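Local coordinates for putative histidine protein kinase (Rhodobacter sphaeroides, PDB 3KYJ), which probably relays chemoreceptor signals to the flagellar motor as the phosphotransfer (Hpt) domain of the chemotaxis kinase CheA3, passing phosphate from a histidine to response regulators, at residues His52-Asn57 against Ser68-Cys73; Glu74-Leu79 against Asp126-Lys131. All blocks are in the same frame, centred on the assembly; numbering follows the deposited sequence.

Interaction 1: residues His52-Asn57 against Ser68-Cys73; sequences HTFKGN and SRAHLC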
loop_
_atom_site.group_PDB
_atom_site.type_symbol
_atom_site.label_atom_id
_atom_site.label_comp_id
_atom_site.label_asym_id
_atom_site.label_seq_id
_atom_site.Cartn_x
_atom_site.Cartn_y
_atom_site.Cartn_z
ATOM N N HIS A 52 3.732 1.745 6.668
ATOM C CA HIS A 52 2.723 2.016 5.658
ATOM C C HIS A 52 2.295 0.720 4.939
ATOM O O HIS A 52 1.114 0.488 4.677
ATOM C CB HIS A 52 3.258 3.047 4.667
ATOM C CG HIS A 52 2.244 3.497 3.668
ATOM N ND1 HIS A 52 1.164 4.285 4.008
ATOM C CD2 HIS A 52 2.142 3.264 2.337
ATOM C CE1 HIS A 52 0.441 4.518 2.926
ATOM N NE2 HIS A 52 1.012 3.911 1.900
ATOM N N THR A 53 3.268 -0.129 4.631
ATOM C CA THR A 53 2.989 -1.417 4.032
ATOM C C THR A 53 2.141 -2.284 4.973
ATOM O O THR A 53 1.134 -2.896 4.571
ATOM C CB THR A 53 4.304 -2.135 3.718
ATOM O OG1 THR A 53 4.926 -1.459 2.627
ATOM C CG2 THR A 53 4.063 -3.606 3.351
ATOM N N PHE A 54 2.544 -2.357 6.239
ATOM C CA PHE A 54 1.804 -3.158 7.195
ATOM C C PHE A 54 0.353 -2.666 7.324
ATOM O O PHE A 54 -0.587 -3.458 7.320
ATOM C CB PHE A 54 2.531 -3.160 8.529
ATOM C CG PHE A 54 1.976 -4.165 9.490
ATOM C CD1 PHE A 54 2.461 -5.453 9.518
ATOM C CD2 PHE A 54 0.929 -3.830 10.323
ATOM C CE1 PHE A 54 1.935 -6.393 10.383
ATOM C CE2 PHE A 54 0.381 -4.768 11.182
ATOM C CZ PHE A 54 0.878 -6.044 11.216
ATOM N N LYS A 55 0.183 -1.352 7.388
ATOM C CA LYS A 55 -1.129 -0.747 7.418
ATOM C C LYS A 55 -1.971 -1.109 6.188
ATOM O O LYS A 55 -3.127 -1.526 6.312
ATOM C CB LYS A 55 -0.995 0.768 7.522
ATOM C CG LYS A 55 -2.310 1.492 7.701
ATOM C CD LYS A 55 -2.217 3.027 7.565
ATOM C CE LYS A 55 -2.133 3.429 6.105
ATOM N NZ LYS A 55 -2.305 4.900 5.920
ATOM N N GLY A 56 -1.418 -0.930 5.001
ATOM C CA GLY A 56 -2.145 -1.250 3.784
ATOM C C GLY A 56 -2.530 -2.715 3.676
ATOM O O GLY A 56 -3.602 -3.044 3.193
ATOM N N ASN A 57 -1.653 -3.592 4.148
ATOM C CA ASN A 57 -1.913 -5.028 4.119
ATOM C C ASN A 57 -3.131 -5.363 4.994
ATOM O O ASN A 57 -3.997 -6.140 4.622
ATOM C CB ASN A 57 -0.677 -5.805 4.615
ATOM C CG ASN A 57 0.478 -5.828 3.617
ATOM O OD1 ASN A 57 0.422 -5.227 2.540
ATOM N ND2 ASN A 57 1.533 -6.525 3.987
ATOM N N SER A 68 -5.820 0.423 12.571
ATOM C CA SER A 68 -5.830 1.662 13.358
ATOM C C SER A 68 -4.559 1.824 14.204
ATOM O O SER A 68 -4.127 2.952 14.449
ATOM C CB SER A 68 -7.073 1.706 14.262
ATOM O OG SER A 68 -7.061 0.706 15.277
ATOM N N ARG A 69 -3.966 0.721 14.646
ATOM C CA ARG A 69 -2.706 0.813 15.412
ATOM C C ARG A 69 -1.560 1.217 14.477
ATOM O O ARG A 69 -0.748 2.088 14.798
ATOM C CB ARG A 69 -2.365 -0.499 16.106
ATOM C CG ARG A 69 -3.044 -0.708 17.479
ATOM C CD ARG A 69 -4.551 -0.719 17.364
ATOM N NE ARG A 69 -5.179 -1.036 18.640
ATOM C CZ ARG A 69 -6.407 -0.643 18.987
ATOM N NH1 ARG A 69 -7.123 0.176 18.230
ATOM N NH2 ARG A 69 -6.878 -1.020 20.164
ATOM N N ALA A 70 -1.487 0.579 13.309
ATOM C CA ALA A 70 -0.464 0.930 12.332
ATOM C C ALA A 70 -0.645 2.377 11.871
ATOM O O ALA A 70 0.339 3.111 11.671
ATOM C CB ALA A 70 -0.508 -0.039 11.143
ATOM N N HIS A 71 -1.896 2.818 11.726
ATOM C CA HIS A 71 -2.160 4.161 11.255
ATOM C C HIS A 71 -1.623 5.196 12.234
ATOM O O HIS A 71 -1.038 6.196 11.832
ATOM C CB HIS A 71 -3.656 4.383 10.961
ATOM C CG HIS A 71 -3.930 5.697 10.309
ATOM N ND1 HIS A 71 -4.700 6.676 10.893
ATOM C CD2 HIS A 71 -3.438 6.237 9.167
ATOM C CE1 HIS A 71 -4.726 7.740 10.107
ATOM N NE2 HIS A 71 -3.978 7.493 9.047
ATOM N N LEU A 72 -1.853 4.992 13.524
ATOM C CA LEU A 72 -1.362 5.978 14.474
ATOM C C LEU A 72 0.163 5.987 14.515
ATOM O O LEU A 72 0.767 7.055 14.662
ATOM C CB LEU A 72 -1.927 5.758 15.870
ATOM C CG LEU A 72 -3.313 6.336 16.129
ATOM C CD1 LEU A 72 -3.480 6.552 17.631
ATOM C CD2 LEU A 72 -3.601 7.635 15.399
ATOM N N CYS A 73 0.798 4.820 14.370
ATOM C CA CYS A 73 2.258 4.784 14.234
ATOM C C CYS A 73 2.695 5.640 13.050
ATOM O O CYS A 73 3.637 6.427 13.152
ATOM C CB CYS A 73 2.765 3.357 14.061
ATOM S SG CYS A 73 2.607 2.305 15.492
#
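In the antiparallel helical hairpin of the Hpt bundle, Lys55 and Phe54 of helix 40-60 meet Ala70 and His71 of helix 64-82, beside His52, the predicted phosphohistidine. The local axes approach to 8.6 Å at 153°. Ala70 CB rests on Lys55 CB at 3.7 Å, where the backbones are nearest, the CA atoms of Lys55 and Ala70 being 5.2 Å apart. Phe54 brings its ring edge to the same methyl, CD2 lying 4.1 Å from Ala70 CB. Next to this apolar contact the Lys55 chain runs alongside His71: Lys55 CD packs 3.8 Å from His71 CD2, and Lys55 NZ reaches the imidazole at its edge, near the ring plane, 3.7 Å from the same CD2. The bend at chi3 (78°) turns the end of the lysine past that edge to its salt bridge with Glu74, whose other carboxylate oxygen, OE1, is hydrogen-bonded to His52 ND1. Were Lys55 replaced by an alanine, Glu74 would probably lose its cationic mate and be freer to turn away from His52, and the CD2 edge of His71 would be bared. Within these two segments the contact is van der Waals; Glu74 supplies a polar tie between the helices and also holds the histidine predicted to carry the phosphate.

Interaction 2: residues Glu74-Leu79 against Asp126-Lys131; sequences EDLIGL and DQLRSK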
loop_
_atom_site.group_PDB
_atom_site.type_symbol
_atom_site.label_atom_id
_atom_site.label_comp_id
_atom_site.label_asym_id
_atom_site.label_seq_id
_atom_site.Cartn_x
_atom_site.Cartn_y
_atom_site.Cartn_z
ATOM N N GLU A 74 1.998 5.498 11.925
ATOM C CA GLU A 74 2.349 6.212 10.700
ATOM C C GLU A 74 2.206 7.704 10.898
ATOM O O GLU A 74 3.051 8.479 10.426
ATOM C CB GLU A 74 1.473 5.734 9.532
ATOM C CG GLU A 74 1.906 6.247 8.172
ATOM C CD GLU A 74 0.906 5.893 7.098
ATOM O OE1 GLU A 74 1.012 4.793 6.541
ATOM O OE2 GLU A 74 0.007 6.706 6.826
ATOM N N ASP A 75 1.160 8.121 11.616
ATOM C CA ASP A 75 0.974 9.535 11.915
ATOM C C ASP A 75 2.175 10.090 12.689
ATOM O O ASP A 75 2.666 11.191 12.387
ATOM C CB ASP A 75 -0.274 9.761 12.766
ATOM C CG ASP A 75 -1.573 9.667 11.973
ATOM O OD1 ASP A 75 -1.565 9.554 10.725
ATOM O OD2 ASP A 75 -2.617 9.705 12.639
ATOM N N LEU A 76 2.648 9.342 13.690
ATOM C CA LEU A 76 3.753 9.822 14.530
ATOM C C LEU A 76 5.031 9.919 13.692
ATOM O O LEU A 76 5.771 10.921 13.751
ATOM C CB LEU A 76 3.955 8.884 15.726
ATOM C CG LEU A 76 5.102 9.239 16.671
ATOM C CD1 LEU A 76 5.005 10.684 17.163
ATOM C CD2 LEU A 76 5.101 8.263 17.832
ATOM N N ILE A 77 5.303 8.888 12.902
ATOM C CA ILE A 77 6.487 8.901 12.052
ATOM C C ILE A 77 6.378 10.040 11.031
ATOM O O ILE A 77 7.366 10.700 10.721
ATOM C CB ILE A 77 6.657 7.564 11.312
ATOM C CG1 ILE A 77 6.884 6.431 12.294
ATOM C CG2 ILE A 77 7.804 7.672 10.301
ATOM C CD1 ILE A 77 6.547 5.051 11.722
ATOM N N GLY A 78 5.174 10.291 10.520
ATOM C CA GLY A 78 4.948 11.403 9.611
ATOM C C GLY A 78 5.252 12.779 10.200
ATOM O O GLY A 78 5.682 13.683 9.479
ATOM N N LEU A 79 5.047 12.953 11.500
ATOM C CA LEU A 79 5.384 14.229 12.143
ATOM C C LEU A 79 6.888 14.471 12.076
ATOM O O LEU A 79 7.335 15.603 11.883
ATOM C CB LEU A 79 4.975 14.248 13.606
ATOM C CG LEU A 79 3.481 14.284 13.919
ATOM C CD1 LEU A 79 3.306 14.155 15.421
ATOM C CD2 LEU A 79 2.858 15.570 13.400
ATOM N N ASP A 126 -3.105 4.755 23.693
ATOM C CA ASP A 126 -2.985 5.929 24.548
ATOM C C ASP A 126 -1.593 6.564 24.467
ATOM O O ASP A 126 -1.473 7.789 24.426
ATOM C CB ASP A 126 -3.290 5.569 26.006
ATOM C CG ASP A 126 -4.777 5.463 26.306
ATOM O OD1 ASP A 126 -5.623 5.890 25.478
ATOM O OD2 ASP A 126 -5.101 4.980 27.412
ATOM N N GLN A 127 -0.553 5.731 24.423
ATOM C CA GLN A 127 0.829 6.239 24.388
ATOM C C GLN A 127 1.091 6.958 23.081
ATOM O O GLN A 127 1.697 8.013 23.040
ATOM C CB GLN A 127 1.821 5.095 24.565
ATOM C CG GLN A 127 1.835 4.495 25.961
ATOM C CD GLN A 127 2.754 3.298 26.080
ATOM O OE1 GLN A 127 3.764 3.205 25.383
ATOM N NE2 GLN A 127 2.409 2.372 26.968
ATOM N N LEU A 128 0.634 6.374 21.987
ATOM C CA LEU A 128 0.793 7.034 20.706
ATOM C C LEU A 128 0.049 8.366 20.693
ATOM O O LEU A 128 0.606 9.383 20.274
ATOM C CB LEU A 128 0.308 6.139 19.571
ATOM C CG LEU A 128 1.187 4.934 19.253
ATOM C CD1 LEU A 128 0.384 3.911 18.485
ATOM C CD2 LEU A 128 2.443 5.311 18.430
ATOM N N ARG A 129 -1.200 8.389 21.185
ATOM C CA ARG A 129 -1.971 9.617 21.122
ATOM C C ARG A 129 -1.316 10.699 21.986
ATOM O O ARG A 129 -1.316 11.859 21.609
ATOM C CB ARG A 129 -3.421 9.396 21.583
ATOM C CG ARG A 129 -4.247 8.565 20.633
ATOM C CD ARG A 129 -5.760 8.661 20.991
ATOM N NE ARG A 129 -6.561 7.582 20.386
ATOM C CZ ARG A 129 -6.832 7.501 19.086
ATOM N NH1 ARG A 129 -6.371 8.412 18.234
ATOM N NH2 ARG A 129 -7.557 6.502 18.627
ATOM N N SER A 130 -0.778 10.293 23.135
ATOM C CA SER A 130 -0.108 11.210 24.059
ATOM C C SER A 130 1.150 11.814 23.423
ATOM O O SER A 130 1.329 13.023 23.457
ATOM C CB SER A 130 0.300 10.472 25.333
ATOM O OG SER A 130 1.158 11.299 26.119
ATOM N N LYS A 131 2.015 10.972 22.856
ATOM C CA LYS A 131 3.231 11.471 22.223
ATOM C C LYS A 131 2.870 12.366 21.036
ATOM O O LYS A 131 3.440 13.427 20.869
ATOM C CB LYS A 131 4.151 10.338 21.808
ATOM C CG LYS A 131 5.498 10.837 21.272
ATOM C CD LYS A 131 6.204 11.752 22.255
ATOM C CE LYS A 131 7.682 11.873 21.863
ATOM N NZ LYS A 131 8.404 12.871 22.707
#
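Leu76 of helix 64-82 reaches across to Leu128 and Lys131 of helix 122-135, and its two methyl branches divide the work. The purely apolar part is a methyl-to-methyl touch: Leu76 CD2 lies 4.0 Å from Leu128 CD2, the two side chains meeting at a slant. Leu76 points toward the facing helix from its root, with CG anti to the backbone N (chi1 178°), which carries both methyls out into the interface. Leu128 starts out along the flank of its own helix, and only its end swings in to meet the other leucine. The backbones stay well apart, the nearest CA atoms being those of Leu76 and Leu128 at 7.4 Å, so the space between the helices is bridged by side chains.

The second kind of contact uses the aliphatic part of a charged residue. Leu76 CD1 lies 4.1 Å from Lys131 CG, so the leucine meets the lysine near its base. Lys131 then bends at chi2 (55°) and leads its ammonium group away from the leucine, to salt bridges with Asp88 and Glu90. The greasy stem thus serves the buried interface while the charge is matched by two acids. No hydrogen bond crosses between the segments.

Around this small apolar patch, Ile132 of helix 122-135 adds to the cover of Leu76, and Leu128 also packs on Leu72 and Cys73, one turn earlier on helix 64-82. Helix 89-112 closes a further side through Ile94, which touches both Leu128 and Lys131, and through Ile91, which touches Lys131. The C-terminal helix 122-135 is therefore seated against two helices of the bundle, 64-82 and 89-112.

Overall arrangement
From the N terminus, helix 10-35 leads to helix 40-60; interaction 1 then closes a short loop, the chain turning back after residue 60 so that helix 64-82 runs antiparallel to it. Interaction 2 opens just beyond, on the next turns of helix 64-82, and closes a much longer loop, spanning helix 89-112, when helix 122-135 returns. The two are in series, neither nested nor crossed, with centres about 12 Å apart. Helix 64-82 is shared: Glu74, in the second contact, anchors side chains of the first, and Leu72 of the first packs on Arg129 of the second. Together they tie the helix of the predicted phosphorylation site to the C-terminal helix.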